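Long-range contacts in succinate-semialdehyde dehydrogenase (Streptococcus pyogenes MGAS1882, PDB 4OGD), which catalyses the oxidation of succinic semialdehyde to succinate, using NADP+ as its cofactor: residues Ile125-Pro130 and Met152-Ala157; Trp131-Tyr136 and Gly260-Ser265; Thr227-Gly232 and Tyr386-Thr391; Leu315-Leu320 and Tyr357-Phe362. One frame throughout, in Å; residues are numbered along the deposited sequence.

Interaction 1: residues Ile125-Pro130 and Met152-Ala157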
loop_
_atom_site.group_PDB
_atom_site.type_symbol
_atom_site.label_atom_id
_atom_site.label_comp_id
_atom_site.label_asym_id
_atom_site.label_seq_id
_atom_site.Cartn_x
_atom_site.Cartn_y
_atom_site.Cartn_z
ATOM N N ILE A 125 14.058 5.039 -0.677
ATOM C CA ILE A 125 13.026 4.747 0.315
ATOM C C ILE A 125 13.403 5.378 1.650
ATOM O O ILE A 125 14.526 5.200 2.126
ATOM C CB ILE A 125 12.866 3.228 0.507
ATOM C CG1 ILE A 125 12.485 2.559 -0.816
ATOM C CG2 ILE A 125 11.840 2.923 1.591
ATOM C CD1 ILE A 125 11.195 3.084 -1.408
ATOM N N LEU A 126 12.477 6.131 2.242
ATOM C CA LEU A 126 12.638 6.604 3.614
ATOM C C LEU A 126 12.101 5.576 4.595
ATOM O O LEU A 126 10.921 5.211 4.544
ATOM C CB LEU A 126 11.908 7.934 3.830
ATOM C CG LEU A 126 11.799 8.372 5.291
ATOM C CD1 LEU A 126 13.165 8.658 5.914
ATOM C CD2 LEU A 126 10.889 9.590 5.435
ATOM N N ALA A 127 12.969 5.119 5.490
ATOM C CA ALA A 127 12.562 4.238 6.573
ATOM C C ALA A 127 12.538 5.036 7.865
ATOM O O ALA A 127 13.506 5.727 8.197
ATOM C CB ALA A 127 13.520 3.048 6.688
ATOM N N VAL A 128 11.415 4.972 8.574
ATOM C CA VAL A 128 11.296 5.618 9.876
ATOM C C VAL A 128 11.131 4.491 10.886
ATOM O O VAL A 128 10.148 3.760 10.835
ATOM C CB VAL A 128 10.088 6.572 9.931
ATOM C CG1 VAL A 128 10.023 7.261 11.288
ATOM C CG2 VAL A 128 10.174 7.601 8.813
ATOM N N GLU A 129 12.117 4.328 11.770
ATOM C CA GLU A 129 12.194 3.158 12.645
ATOM C C GLU A 129 12.279 3.543 14.121
ATOM O O GLU A 129 12.715 4.651 14.455
ATOM C CB GLU A 129 13.377 2.264 12.223
ATOM C CG GLU A 129 13.336 1.839 10.745
ATOM C CD GLU A 129 12.066 1.088 10.358
ATOM O OE1 GLU A 129 11.429 0.480 11.245
ATOM O OE2 GLU A 129 11.702 1.099 9.149
ATOM N N PRO A 130 11.836 2.641 15.010
ATOM C CA PRO A 130 11.667 2.973 16.425
ATOM C C PRO A 130 12.716 2.339 17.334
ATOM O O PRO A 130 13.487 1.471 16.911
ATOM C CB PRO A 130 10.295 2.373 16.722
ATOM C CG PRO A 130 10.317 1.093 15.938
ATOM C CD PRO A 130 11.143 1.380 14.679
ATOM N N MET A 152 18.319 3.481 0.600
ATOM C CA MET A 152 17.480 3.813 1.743
ATOM C C MET A 152 18.065 4.983 2.532
ATOM O O MET A 152 19.292 5.129 2.659
ATOM C CB MET A 152 17.342 2.572 2.633
ATOM C CG MET A 152 16.585 2.769 3.937
ATOM S SD MET A 152 16.107 1.168 4.642
ATOM C CE MET A 152 14.818 0.716 3.488
ATOM N N VAL A 153 17.187 5.838 3.038
ATOM C CA VAL A 153 17.586 6.829 4.034
ATOM C C VAL A 153 16.773 6.543 5.284
ATOM O O VAL A 153 15.589 6.172 5.203
ATOM C CB VAL A 153 17.423 8.290 3.536
ATOM C CG1 VAL A 153 18.362 8.550 2.361
ATOM C CG2 VAL A 153 15.980 8.577 3.126
ATOM N N LEU A 154 17.427 6.674 6.437
ATOM C CA LEU A 154 16.872 6.216 7.710
ATOM C C LEU A 154 16.690 7.344 8.708
ATOM O O LEU A 154 17.641 8.060 9.034
ATOM C CB LEU A 154 17.808 5.177 8.323
ATOM C CG LEU A 154 17.525 4.783 9.776
ATOM C CD1 LEU A 154 16.196 4.030 9.866
ATOM C CD2 LEU A 154 18.665 3.935 10.325
ATOM N N LYS A 155 15.465 7.507 9.193
ATOM C CA LYS A 155 15.227 8.365 10.340
ATOM C C LYS A 155 14.894 7.460 11.519
ATOM O O LYS A 155 13.845 6.816 11.541
ATOM C CB LYS A 155 14.090 9.345 10.044
ATOM C CG LYS A 155 14.088 10.568 10.949
ATOM C CD LYS A 155 13.186 10.357 12.131
ATOM C CE LYS A 155 13.360 11.472 13.161
ATOM N NZ LYS A 155 13.739 10.898 14.486
ATOM N N HIS A 156 15.808 7.391 12.481
ATOM C CA HIS A 156 15.646 6.523 13.637
ATOM C C HIS A 156 15.169 7.310 14.851
ATOM O O HIS A 156 15.108 8.534 14.818
ATOM C CB HIS A 156 16.974 5.813 13.946
ATOM C CG HIS A 156 16.811 4.387 14.379
ATOM N ND1 HIS A 156 15.805 3.975 15.226
ATOM C CD2 HIS A 156 17.517 3.275 14.066
ATOM C CE1 HIS A 156 15.895 2.669 15.412
ATOM N NE2 HIS A 156 16.930 2.220 14.724
ATOM N N ALA A 157 14.827 6.594 15.919
ATOM C CA ALA A 157 14.376 7.210 17.167
ATOM C C ALA A 157 15.449 8.112 17.752
ATOM O O ALA A 157 16.643 7.823 17.643
ATOM C CB ALA A 157 13.994 6.141 18.175
#
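The M152 side chain leaves its strand with CG anti to the backbone N (chi1 175°), which sets SD 3.8 Å from A127 CB. A bend at its last torsion then turns CE toward I125 CG2, 4.2 Å away. L154 starts out the same way (chi1 169°), and its CD1 lies across the E129 chain, 3.7 Å from CG, on the same side of the sheet as M152 and A127. L126 and V153 pack together on the other side, with K155 and V128.

The strands run parallel at 25°, and four backbone bonds set their register. V153 N donates to I125 O (2.9 Å), and A127 N returns a bond to V153 O (2.8 Å). Two residues on, K155 N reaches A127 O (2.8 Å) and E129 N reaches K155 O (3.0 Å).

Beyond the strands, the E129 CB methylene sits over one face of the H156 ring, off-centre, as a CH-pi contact, while H156 CE1 comes 3.1 Å from P130 O at the ring edge. ND1 of H156 accepts a hydrogen bond from A157 N in the ring plane, and NE2 bonds to P134 O, so both ring nitrogens fix its rotation.

This is a beta-alpha-beta crossover of the Rossmann-like cofactor domain, closed by helix 136-148, on which E129, M152 and H156 also pack. Strand 124-128 continues on its far side to strand 200-206, while helix 188-196 covers L126 and K155.

Interaction 2: residues Trp131-Tyr136 and Gly260-Ser265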
loop_
_atom_site.group_PDB
_atom_site.type_symbol
_atom_site.label_atom_id
_atom_site.label_comp_id
_atom_site.label_asym_id
_atom_site.label_seq_id
_atom_site.Cartn_x
_atom_site.Cartn_y
_atom_site.Cartn_z
ATOM N N TRP A 131 12.727 2.762 18.594
ATOM C CA TRP A 131 13.760 2.339 19.545
ATOM C C TRP A 131 13.615 0.934 20.124
ATOM O O TRP A 131 14.571 0.407 20.707
ATOM C CB TRP A 131 13.852 3.344 20.703
ATOM C CG TRP A 131 12.519 3.619 21.331
ATOM C CD1 TRP A 131 11.706 4.685 21.086
ATOM C CD2 TRP A 131 11.833 2.801 22.292
ATOM N NE1 TRP A 131 10.555 4.586 21.836
ATOM C CE2 TRP A 131 10.612 3.441 22.587
ATOM C CE3 TRP A 131 12.136 1.595 22.937
ATOM C CZ2 TRP A 131 9.694 2.909 23.493
ATOM C CZ3 TRP A 131 11.223 1.067 23.827
ATOM C CH2 TRP A 131 10.014 1.721 24.099
ATOM N N ASN A 132 12.448 0.306 20.008
ATOM C CA ASN A 132 12.275 -0.938 20.762
ATOM C C ASN A 132 13.055 -2.146 20.228
ATOM O O ASN A 132 13.464 -3.013 21.002
ATOM C CB ASN A 132 10.798 -1.254 21.065
ATOM C CG ASN A 132 9.990 -1.550 19.827
ATOM O OD1 ASN A 132 10.351 -1.152 18.718
ATOM N ND2 ASN A 132 8.882 -2.268 20.012
ATOM N N PHE A 133 13.271 -2.176 18.912
ATOM C CA PHE A 133 14.145 -3.162 18.279
ATOM C C PHE A 133 14.988 -2.401 17.254
ATOM O O PHE A 133 14.706 -2.427 16.053
ATOM C CB PHE A 133 13.340 -4.289 17.609
ATOM C CG PHE A 133 12.561 -5.141 18.573
ATOM C CD1 PHE A 133 13.107 -6.309 19.092
ATOM C CD2 PHE A 133 11.275 -4.771 18.961
ATOM C CE1 PHE A 133 12.381 -7.099 19.990
ATOM C CE2 PHE A 133 10.544 -5.553 19.849
ATOM C CZ PHE A 133 11.101 -6.716 20.366
ATOM N N PRO A 134 16.026 -1.701 17.734
ATOM C CA PRO A 134 16.765 -0.711 16.936
ATOM C C PRO A 134 17.439 -1.291 15.692
ATOM O O PRO A 134 17.626 -0.567 14.718
ATOM C CB PRO A 134 17.834 -0.193 17.906
ATOM C CG PRO A 134 17.345 -0.543 19.262
ATOM C CD PRO A 134 16.578 -1.831 19.095
ATOM N N TYR A 135 17.805 -2.567 15.727
ATOM C CA TYR A 135 18.446 -3.191 14.571
ATOM C C TYR A 135 17.476 -3.997 13.713
ATOM O O TYR A 135 17.463 -3.854 12.485
ATOM C CB TYR A 135 19.659 -4.041 15.002
ATOM C CG TYR A 135 20.957 -3.305 14.774
ATOM C CD1 TYR A 135 21.175 -2.069 15.350
ATOM C CD2 TYR A 135 21.954 -3.832 13.948
ATOM C CE1 TYR A 135 22.343 -1.370 15.127
ATOM C CE2 TYR A 135 23.137 -3.135 13.721
ATOM C CZ TYR A 135 23.319 -1.901 14.313
ATOM O OH TYR A 135 24.481 -1.182 14.095
ATOM N N TYR A 136 16.689 -4.851 14.360
ATOM C CA TYR A 136 15.719 -5.702 13.680
ATOM C C TYR A 136 14.739 -4.905 12.835
ATOM O O TYR A 136 14.454 -5.297 11.703
ATOM C CB TYR A 136 15.012 -6.588 14.714
ATOM C CG TYR A 136 13.703 -7.227 14.299
ATOM C CD1 TYR A 136 13.671 -8.349 13.468
ATOM C CD2 TYR A 136 12.505 -6.747 14.794
ATOM C CE1 TYR A 136 12.459 -8.955 13.122
ATOM C CE2 TYR A 136 11.302 -7.335 14.452
ATOM C CZ TYR A 136 11.283 -8.437 13.621
ATOM O OH TYR A 136 10.074 -9.014 13.285
ATOM N N GLY A 260 8.070 -5.658 28.139
ATOM C CA GLY A 260 6.718 -5.448 27.642
ATOM C C GLY A 260 6.619 -4.421 26.533
ATOM O O GLY A 260 5.522 -4.140 26.049
ATOM N N GLN A 261 7.763 -3.878 26.118
ATOM C CA GLN A 261 7.801 -2.816 25.119
ATOM C C GLN A 261 7.828 -3.411 23.713
ATOM O O GLN A 261 8.758 -3.176 22.938
ATOM C CB GLN A 261 9.032 -1.944 25.355
ATOM C CG GLN A 261 9.119 -1.397 26.784
ATOM C CD GLN A 261 10.427 -0.671 27.033
ATOM O OE1 GLN A 261 10.459 0.556 27.172
ATOM N NE2 GLN A 261 11.522 -1.426 27.082
ATOM N N VAL A 262 6.804 -4.194 23.391
ATOM C CA VAL A 262 6.799 -4.966 22.153
ATOM C C VAL A 262 5.422 -4.805 21.547
ATOM O O VAL A 262 4.417 -4.974 22.245
ATOM C CB VAL A 262 7.083 -6.461 22.429
ATOM C CG1 VAL A 262 7.105 -7.270 21.136
ATOM C CG2 VAL A 262 8.411 -6.626 23.146
ATOM N N CYS A 263 5.363 -4.442 20.269
ATOM C CA CYS A 263 4.070 -4.262 19.621
ATOM C C CYS A 263 3.242 -5.550 19.658
ATOM O O CYS A 263 2.012 -5.496 19.736
ATOM C CB CYS A 263 4.260 -3.771 18.186
ATOM S SG CYS A 263 5.356 -4.791 17.206
ATOM N N THR A 264 3.923 -6.699 19.632
ATOM C CA THR A 264 3.271 -8.004 19.725
ATOM C C THR A 264 3.380 -8.633 21.125
ATOM O O THR A 264 3.305 -9.861 21.277
ATOM C CB THR A 264 3.836 -9.002 18.681
ATOM O OG1 THR A 264 5.269 -8.980 18.722
ATOM C CG2 THR A 264 3.365 -8.642 17.275
ATOM N N SER A 265 3.544 -7.805 22.152
ATOM C CA SER A 265 3.496 -8.317 23.525
ATOM C C SER A 265 2.098 -8.878 23.790
ATOM O O SER A 265 1.125 -8.457 23.166
ATOM C CB SER A 265 3.818 -7.211 24.529
ATOM O OG SER A 265 4.128 -7.759 25.812
#
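The F133 phenyl ring presents its edge to V262, whose CG2 lies near the ring plane, 3.9 Å from CZ. The indole of W131 and the amide of Q261 are turned 52° against each other, with Q261 OE1 3.3 Å from W131 CH2. The third flat group, the N132 amide, holds the oxygen of the Q261 backbone carbonyl in its own plane.

These contacts join two loops that line the active site in aldehyde dehydrogenases. One is the P-W-N-F-P loop that follows strand 124-128; the other carries the G-Q-x-C sequence in which relatives place their nucleophilic cysteine, consistent with that role for C263.

The bond between the loops is N132 ND2 to Q261 O, 3.1 Å long and 162° at the hydrogen. With CG of N132 between the backbone N and the carbonyl carbon (chi1 66°), the amide points at the other loop. Q261 O is presented from an inverse gamma turn centred on its own residue, closed by a weak bond from V262 N to G260 O of 3.0 Å. A type I turn follows, in which S265 N donates to V262 O at 3.0 Å.

Second-shell bonds steady both sides. N258 ND2 and K76 NZ both bind N132 O, and Q261 NE2 bonds to N258 O, so N258 ties the two loops together.

In related enzymes the asparagine amide and the cysteine backbone N-H form the oxyanion hole. Consistent with this, N132 ND2 lies 4.1 Å from C263 N, which is buried by the contact and has no partner in the model.

Interaction 3: residues Thr227-Gly232 and Tyr386-Thr391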
loop_
_atom_site.group_PDB
_atom_site.type_symbol
_atom_site.label_atom_id
_atom_site.label_comp_id
_atom_site.label_asym_id
_atom_site.label_seq_id
_atom_site.Cartn_x
_atom_site.Cartn_y
_atom_site.Cartn_z
ATOM N N THR A 227 4.072 1.745 3.923
ATOM C CA THR A 227 3.661 0.625 4.764
ATOM C C THR A 227 3.768 1.117 6.201
ATOM O O THR A 227 4.646 1.932 6.519
ATOM C CB THR A 227 4.558 -0.603 4.592
ATOM O OG1 THR A 227 5.922 -0.242 4.860
ATOM C CG2 THR A 227 4.432 -1.161 3.182
ATOM N N LEU A 228 2.876 0.637 7.061
ATOM C CA LEU A 228 2.869 1.036 8.467
ATOM C C LEU A 228 2.840 -0.187 9.369
ATOM O O LEU A 228 1.928 -1.011 9.287
ATOM C CB LEU A 228 1.645 1.900 8.790
ATOM C CG LEU A 228 1.520 3.259 8.105
ATOM C CD1 LEU A 228 0.267 3.963 8.594
ATOM C CD2 LEU A 228 2.758 4.116 8.351
ATOM N N GLU A 229 3.830 -0.272 10.253
ATOM C CA GLU A 229 3.911 -1.328 11.253
ATOM C C GLU A 229 3.799 -0.660 12.609
ATOM O O GLU A 229 4.752 -0.036 13.089
ATOM C CB GLU A 229 5.243 -2.073 11.125
ATOM C CG GLU A 229 5.409 -2.848 9.821
ATOM C CD GLU A 229 4.823 -4.248 9.866
ATOM O OE1 GLU A 229 4.321 -4.675 10.938
ATOM O OE2 GLU A 229 4.860 -4.933 8.808
ATOM N N LEU A 230 2.618 -0.750 13.212
ATOM C CA LEU A 230 2.333 0.040 14.405
ATOM C C LEU A 230 2.164 -0.821 15.655
ATOM O O LEU A 230 2.650 -1.956 15.717
ATOM C CB LEU A 230 1.108 0.926 14.162
ATOM C CG LEU A 230 1.170 1.719 12.847
ATOM C CD1 LEU A 230 -0.116 2.529 12.660
ATOM C CD2 LEU A 230 2.407 2.640 12.810
ATOM N N GLY A 231 1.492 -0.273 16.657
ATOM C CA GLY A 231 1.384 -0.950 17.932
ATOM C C GLY A 231 0.336 -2.038 17.902
ATOM O O GLY A 231 -0.335 -2.252 16.887
ATOM N N GLY A 232 0.186 -2.724 19.029
ATOM C CA GLY A 232 -0.832 -3.749 19.152
ATOM C C GLY A 232 -1.377 -3.827 20.564
ATOM O O GLY A 232 -0.815 -3.254 21.495
ATOM N N TYR A 386 -6.810 -2.258 17.632
ATOM C CA TYR A 386 -5.581 -2.881 17.155
ATOM C C TYR A 386 -5.866 -4.250 16.575
ATOM O O TYR A 386 -6.925 -4.832 16.801
ATOM C CB TYR A 386 -4.602 -3.030 18.316
ATOM C CG TYR A 386 -4.302 -1.730 19.012
ATOM C CD1 TYR A 386 -5.029 -1.330 20.122
ATOM C CD2 TYR A 386 -3.291 -0.898 18.546
ATOM C CE1 TYR A 386 -4.757 -0.133 20.761
ATOM C CE2 TYR A 386 -3.012 0.299 19.173
ATOM C CZ TYR A 386 -3.744 0.670 20.284
ATOM O OH TYR A 386 -3.465 1.860 20.912
ATOM N N GLY A 387 -4.909 -4.781 15.826
ATOM C CA GLY A 387 -5.042 -6.134 15.326
ATOM C C GLY A 387 -3.714 -6.580 14.760
ATOM O O GLY A 387 -3.592 -6.807 13.560
ATOM N N LEU A 388 -2.709 -6.699 15.622
ATOM C CA LEU A 388 -1.376 -7.037 15.139
ATOM C C LEU A 388 -1.107 -8.527 15.253
ATOM O O LEU A 388 -1.035 -9.232 14.240
ATOM C CB LEU A 388 -0.299 -6.242 15.885
ATOM C CG LEU A 388 1.125 -6.461 15.358
ATOM C CD1 LEU A 388 1.268 -6.145 13.867
ATOM C CD2 LEU A 388 2.061 -5.581 16.158
ATOM N N GLY A 389 -0.967 -9.004 16.487
ATOM C CA GLY A 389 -0.729 -10.415 16.733
ATOM C C GLY A 389 -1.779 -11.026 17.641
ATOM O O GLY A 389 -2.958 -10.688 17.567
ATOM N N GLY A 390 -1.339 -11.919 18.520
ATOM C CA GLY A 390 -2.257 -12.617 19.403
ATOM C C GLY A 390 -1.872 -14.068 19.537
ATOM O O GLY A 390 -1.089 -14.585 18.746
ATOM N N THR A 391 -2.429 -14.725 20.552
ATOM C CA THR A 391 -2.111 -16.115 20.838
ATOM C C THR A 391 -3.383 -16.892 21.071
ATOM O O THR A 391 -4.310 -16.374 21.688
ATOM C CB THR A 391 -1.243 -16.209 22.099
ATOM O OG1 THR A 391 0.057 -15.677 21.819
ATOM C CG2 THR A 391 -1.107 -17.660 22.596
#
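E229 is the first residue of 227-232 to meet the other segment: its OE1 lies 4.5 Å from L388 CD1, a loose approach at the end of strand 225-229. The sequence from L228 to G232 is the L-E-L-G-G motif of aldehyde dehydrogenases, whose glutamate is the general base in relatives, as E229 may be here. The contact packs the end of strand 225-229, in the cofactor-domain sheet, against 386-391, which leads into strand 391-393 of the seven-stranded sheet.

L230 packs its side chain on L205 and E209 of its own chain and on L223 of the second subunit, and offers the contact its carbonyl instead: O is 3.7 Å from L388 CD2. The L388 chain gets there because its CG stands anti to the backbone N (chi1 -175°), extending both methyl branches toward the motif.

At G231 the carbonyl again does the touching. Its O sits 3.7 Å from Y386 CD2, approaching the ring obliquely, and 4.1 Å from L388 CB. The same oxygen bonds to S432 OG, which also bonds to G387 N, so one serine ties the two segments polarly where their direct contact is all van der Waals.

G232 closes the motif, its CA 5.2 Å from that of L388, an approach that the missing side chain permits. Its N bonds to E360 OE2 and its O to K267 NZ. The G232 CA rests 3.8 Å from Y386 CD2 and 4.1 Å from L388 CB.

Interaction 4: residues Leu315-Leu320 and Tyr357-Phe362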
loop_
_atom_site.group_PDB
_atom_site.type_symbol
_atom_site.label_atom_id
_atom_site.label_comp_id
_atom_site.label_asym_id
_atom_site.label_seq_id
_atom_site.Cartn_x
_atom_site.Cartn_y
_atom_site.Cartn_z
ATOM N N LEU A 315 3.442 4.439 34.085
ATOM C CA LEU A 315 2.924 4.629 35.440
ATOM C C LEU A 315 1.591 5.368 35.409
ATOM O O LEU A 315 0.668 5.018 36.150
ATOM C CB LEU A 315 3.929 5.373 36.318
ATOM C CG LEU A 315 5.206 4.604 36.660
ATOM C CD1 LEU A 315 6.178 5.496 37.429
ATOM C CD2 LEU A 315 4.914 3.334 37.429
ATOM N N ASP A 316 1.488 6.375 34.544
ATOM C CA ASP A 316 0.234 7.112 34.391
ATOM C C ASP A 316 -0.894 6.222 33.871
ATOM O O ASP A 316 -2.048 6.394 34.264
ATOM C CB ASP A 316 0.400 8.321 33.466
ATOM C CG ASP A 316 1.215 9.432 34.094
ATOM O OD1 ASP A 316 1.444 9.388 35.318
ATOM O OD2 ASP A 316 1.619 10.355 33.359
ATOM N N GLN A 317 -0.572 5.275 32.990
ATOM C CA GLN A 317 -1.605 4.375 32.480
ATOM C C GLN A 317 -2.123 3.421 33.542
ATOM O O GLN A 317 -3.325 3.129 33.587
ATOM C CB GLN A 317 -1.101 3.579 31.279
ATOM C CG GLN A 317 -1.039 4.386 30.003
ATOM C CD GLN A 317 -0.506 3.568 28.846
ATOM O OE1 GLN A 317 0.590 3.011 28.923
ATOM N NE2 GLN A 317 -1.283 3.475 27.776
ATOM N N ILE A 318 -1.221 2.918 34.379
ATOM C CA ILE A 318 -1.619 2.072 35.499
ATOM C C ILE A 318 -2.533 2.866 36.422
ATOM O O ILE A 318 -3.591 2.389 36.827
ATOM C CB ILE A 318 -0.398 1.580 36.300
ATOM C CG1 ILE A 318 0.437 0.621 35.449
ATOM C CG2 ILE A 318 -0.839 0.885 37.585
ATOM C CD1 ILE A 318 1.830 0.351 36.002
ATOM N N LYS A 319 -2.121 4.087 36.736
ATOM C CA LYS A 319 -2.913 4.957 37.606
ATOM C C LYS A 319 -4.284 5.257 37.005
ATOM O O LYS A 319 -5.300 5.216 37.707
ATOM C CB LYS A 319 -2.169 6.262 37.893
ATOM C CG LYS A 319 -2.983 7.234 38.746
ATOM C CD LYS A 319 -2.106 8.284 39.401
ATOM C CE LYS A 319 -2.864 9.004 40.509
ATOM N NZ LYS A 319 -4.147 9.568 40.008
ATOM N N LEU A 320 -4.304 5.554 35.708
ATOM C CA LEU A 320 -5.552 5.790 34.985
ATOM C C LEU A 320 -6.473 4.580 35.097
ATOM O O LEU A 320 -7.677 4.725 35.309
ATOM C CB LEU A 320 -5.268 6.101 33.512
ATOM C CG LEU A 320 -6.488 6.500 32.675
ATOM C CD1 LEU A 320 -7.069 7.817 33.182
ATOM C CD2 LEU A 320 -6.146 6.598 31.195
ATOM N N TYR A 357 -9.130 -0.184 28.983
ATOM C CA TYR A 357 -9.725 -1.337 28.300
ATOM C C TYR A 357 -9.277 -1.402 26.842
ATOM O O TYR A 357 -9.104 -2.489 26.289
ATOM C CB TYR A 357 -11.259 -1.250 28.355
ATOM C CG TYR A 357 -12.004 -2.522 27.977
ATOM C CD1 TYR A 357 -12.286 -2.826 26.646
ATOM C CD2 TYR A 357 -12.455 -3.398 28.954
ATOM C CE1 TYR A 357 -12.985 -3.982 26.304
ATOM C CE2 TYR A 357 -13.154 -4.550 28.623
ATOM C CZ TYR A 357 -13.412 -4.839 27.299
ATOM O OH TYR A 357 -14.113 -5.995 26.998
ATOM N N TYR A 358 -9.062 -0.236 26.235
ATOM C CA TYR A 358 -8.767 -0.147 24.807
ATOM C C TYR A 358 -7.392 0.437 24.480
ATOM O O TYR A 358 -7.094 0.672 23.310
ATOM C CB TYR A 358 -9.841 0.691 24.094
ATOM C CG TYR A 358 -11.218 0.069 24.114
ATOM C CD1 TYR A 358 -11.517 -1.021 23.306
ATOM C CD2 TYR A 358 -12.221 0.576 24.933
ATOM C CE1 TYR A 358 -12.778 -1.595 23.322
ATOM C CE2 TYR A 358 -13.481 0.010 24.954
ATOM C CZ TYR A 358 -13.755 -1.067 24.142
ATOM O OH TYR A 358 -15.006 -1.636 24.163
ATOM N N GLN A 359 -6.556 0.672 25.491
ATOM C CA GLN A 359 -5.249 1.306 25.268
ATOM C C GLN A 359 -4.098 0.323 25.345
ATOM O O GLN A 359 -4.091 -0.559 26.198
ATOM C CB GLN A 359 -4.992 2.397 26.311
ATOM C CG GLN A 359 -5.821 3.644 26.139
ATOM C CD GLN A 359 -5.331 4.792 27.005
ATOM O OE1 GLN A 359 -4.159 4.841 27.407
ATOM N NE2 GLN A 359 -6.228 5.724 27.300
ATOM N N GLU A 360 -3.111 0.496 24.471
ATOM C CA GLU A 360 -1.876 -0.284 24.545
ATOM C C GLU A 360 -0.969 0.265 25.639
ATOM O O GLU A 360 -0.654 1.458 25.646
ATOM C CB GLU A 360 -1.141 -0.223 23.200
ATOM C CG GLU A 360 0.247 -0.846 23.226
ATOM C CD GLU A 360 0.963 -0.722 21.896
ATOM O OE1 GLU A 360 0.809 0.327 21.236
ATOM O OE2 GLU A 360 1.671 -1.678 21.506
ATOM N N ILE A 361 -0.554 -0.602 26.565
ATOM C CA ILE A 361 0.427 -0.235 27.585
ATOM C C ILE A 361 1.793 -0.806 27.203
ATOM O O ILE A 361 1.987 -2.031 27.186
ATOM C CB ILE A 361 0.034 -0.758 28.977
ATOM C CG1 ILE A 361 -1.335 -0.221 29.400
ATOM C CG2 ILE A 361 1.076 -0.327 30.007
ATOM C CD1 ILE A 361 -1.788 -0.731 30.763
ATOM N N PHE A 362 2.728 0.084 26.892
ATOM C CA PHE A 362 4.048 -0.316 26.399
ATOM C C PHE A 362 5.017 -0.493 27.568
ATOM O O PHE A 362 6.036 0.203 27.676
ATOM C CB PHE A 362 4.565 0.732 25.400
ATOM C CG PHE A 362 5.158 0.150 24.139
ATOM C CD1 PHE A 362 6.483 0.393 23.801
ATOM C CD2 PHE A 362 4.382 -0.622 23.282
ATOM C CE1 PHE A 362 7.036 -0.128 22.617
ATOM C CE2 PHE A 362 4.913 -1.148 22.108
ATOM C CZ PHE A 362 6.247 -0.904 21.777
HETATM O O HOH W 1 2.396 2.880 27.043
#
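Helix 308-323 packs here against the loop that holds the E-I-F-G-P sequence of aldehyde dehydrogenases, whose glutamate binds the nicotinamide ribose in relatives. The side chain of Q317 does most of the work. Its CG is anti to the carbonyl carbon (chi1 -76°) and the chain is straight beyond, which carries the amide out to the loop.

Both N-H groups of NE2 are used. One points to Q359 OE1, 3.2 Å away and nearly straight at 171°, with the acceptor in the Q317 amide plane and the donor in the carbonyl plane of Q359. The other reaches E360 O at 3.0 Å, from above that carbonyl's plane. The two amides are turned 33° from each other.

On the far end of the amide, Q317 OE1 takes a bond from a water at 2.6 Å, and this water accepts a bond from F362 N at 2.8 Å. OE1 also lies against I361, 3.5 Å from CG2, where the two side chains run past each other in opposite directions. L320, one helical turn on, adds CD2 at 4.0 Å from Q359 NE2.

E360 turns away from the helix to form a salt bridge with K267. The contact lies at the surface, but I318 on the helix packs on V365 of strand 365-371, I361 touches E367 of the same strand, and F362 reaches N132 beyond.

Interactions 1, 2 and 3 are buried, whereas interaction 4 lies near the surface, about 20 Å between its centre and that of the chain. Interactions 1 and 3 reach the same Rossmann-like sheet, one through regular backbone bonds between strands, the other by plain packing against glycines and carbonyls. Interactions 2 and 4 rest on side-chain amides gripping main-chain oxygens, in interaction 4 also a side-chain oxygen, and only interaction 4 recruits a water. They are physically joined: C263 packs on L230 and L388, F362 fits against N132 and Q261, and one polar bond links interaction 1 to 2 and another 3 to 4. Interactions 2, 3 and 4 thus bring together loops that carry the family's signature sequences.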